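Local coordinates for protein X-PRO dipeptidase (Streptococcus pyogenes M1 GAS, PDB 3O5V) that probably acts, as a whole enzyme, as a manganese-dependent proline dipeptidase, of which this chain is the N-terminal creatinase/prolidase domain, at residues G75-D78 / S79-P82. Numbering follows the deposited sequence.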
loop_
_atom_site.group_PDB
_atom_site.type_symbol
_atom_site.label_atom_id
_atom_site.label_comp_id
_atom_site.label_asym_id
_atom_site.label_seq_id
_atom_site.Cartn_x
_atom_site.Cartn_y
_atom_site.Cartn_z
ATOM N N GLY A 75 5.121 -8.917 -7.339
ATOM C CA GLY A 75 4.987 -8.268 -8.631
ATOM C C GLY A 75 3.823 -8.792 -9.458
ATOM O O GLY A 75 3.230 -9.838 -9.148
ATOM N N TYR A 76 3.494 -8.034 -10.494
ATOM C CA TYR A 76 2.556 -8.467 -11.528
ATOM C C TYR A 76 3.156 -8.173 -12.894
ATOM O O TYR A 76 3.748 -7.111 -13.109
ATOM C CB TYR A 76 1.170 -7.818 -11.376
ATOM C CG TYR A 76 1.035 -6.391 -11.882
ATOM C CD1 TYR A 76 0.358 -6.113 -13.071
ATOM C CD2 TYR A 76 1.570 -5.320 -11.164
ATOM C CE1 TYR A 76 0.230 -4.810 -13.539
ATOM C CE2 TYR A 76 1.436 -4.019 -11.609
ATOM C CZ TYR A 76 0.765 -3.766 -12.799
ATOM O OH TYR A 76 0.636 -2.477 -13.250
ATOM N N VAL A 77 3.026 -9.140 -13.801
ATOM C CA VAL A 77 3.442 -8.943 -15.190
ATOM C C VAL A 77 2.323 -8.271 -15.999
ATOM O O VAL A 77 1.163 -8.275 -15.586
ATOM C CB VAL A 77 3.904 -10.261 -15.854
ATOM C CG1 VAL A 77 5.125 -10.815 -15.135
ATOM C CG2 VAL A 77 2.767 -11.284 -15.883
ATOM N N ASP A 78 2.679 -7.701 -17.149
ATOM C CA ASP A 78 1.738 -6.912 -17.952
ATOM C C ASP A 78 0.513 -7.698 -18.484
ATOM O O ASP A 78 -0.533 -7.110 -18.746
ATOM C CB ASP A 78 2.482 -6.179 -19.073
ATOM C CG ASP A 78 3.460 -5.130 -18.536
ATOM O OD1 ASP A 78 3.161 -4.479 -17.504
ATOM O OD2 ASP A 78 4.528 -4.954 -19.154
ATOM N N SER A 79 0.641 -9.017 -18.596
ATOM C CA SER A 79 -0.489 -9.873 -19.005
ATOM C C SER A 79 -1.484 -10.173 -17.863
ATOM O O SER A 79 -2.562 -10.740 -18.101
ATOM C CB SER A 79 0.026 -11.170 -19.629
ATOM O OG SER A 79 0.640 -11.999 -18.662
ATOM N N GLU A 80 -1.132 -9.775 -16.635
ATOM C CA GLU A 80 -1.987 -9.960 -15.456
ATOM C C GLU A 80 -2.821 -8.718 -15.141
ATOM O O GLU A 80 -2.354 -7.581 -15.288
ATOM C CB GLU A 80 -1.146 -10.327 -14.228
ATOM C CG GLU A 80 -0.650 -11.771 -14.207
ATOM C CD GLU A 80 0.288 -12.074 -13.039
ATOM O OE1 GLU A 80 1.132 -11.209 -12.691
ATOM O OE2 GLU A 80 0.196 -13.197 -12.481
ATOM N N ASN A 81 -4.060 -8.938 -14.712
ATOM C CA ASN A 81 -4.899 -7.850 -14.234
ATOM C C ASN A 81 -4.391 -7.484 -12.831
ATOM O O ASN A 81 -4.399 -8.339 -11.946
ATOM C CB ASN A 81 -6.355 -8.313 -14.173
ATOM C CG ASN A 81 -7.287 -7.254 -13.597
ATOM O OD1 ASN A 81 -7.117 -6.807 -12.463
ATOM N ND2 ASN A 81 -8.289 -6.866 -14.372
ATOM N N PRO A 82 -3.944 -6.225 -12.620
ATOM C CA PRO A 82 -3.314 -5.941 -11.311
ATOM C C PRO A 82 -4.275 -6.093 -10.126
ATOM O O PRO A 82 -3.850 -6.487 -9.038
ATOM C CB PRO A 82 -2.832 -4.487 -11.449
ATOM C CG PRO A 82 -3.780 -3.882 -12.477
ATOM C CD PRO A 82 -4.058 -5.011 -13.456
HETATM O O HOH W 1 -1.750 -5.505 -16.469
#
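With CG turned back over its own main chain, between the backbone N and the carbonyl carbon (chi1 79°), the ring of Tyr76 is presented to Pro82, while Glu80 holds CG anti to its carbonyl carbon and, with the chain extended beyond it, brings OE1 to Val77 N. Two hydrogen bonds then close the loop on itself. Glu80 N donates to Val77 O at 2.9 Å, from above the carbonyl plane, and this bond belongs to the type I beta turn running from Val77 to Glu80. The second runs the other way: Val77 N reaches Glu80 OE1 at 3.0 Å, meeting the anti side of the carboxylate 23° out of its plane. OE1 also lies against Tyr76 CA, and Val77 CG2 rests beside the same oxygen at 3.6 Å.

This reversal joins strand 73-76, the last at one end of the mixed sheet of the creatinase/prolidase N-terminal domain, to helix 82-89, whose N-cap is Asn81. At the helix start, Pro82 CB sits over one face of the Tyr76 ring in a CH-pi contact, 3.9 Å from the centroid. Tyr76 OH is hydrogen-bonded to the backbone N of Gln42, and Asp78 turns its carboxylate to Arg41 in a salt bridge. Near the ring edge, one water donates to Asp78 O at 3.0 Å; its approach to Glu80 O is so short that a second leg there is doubtful.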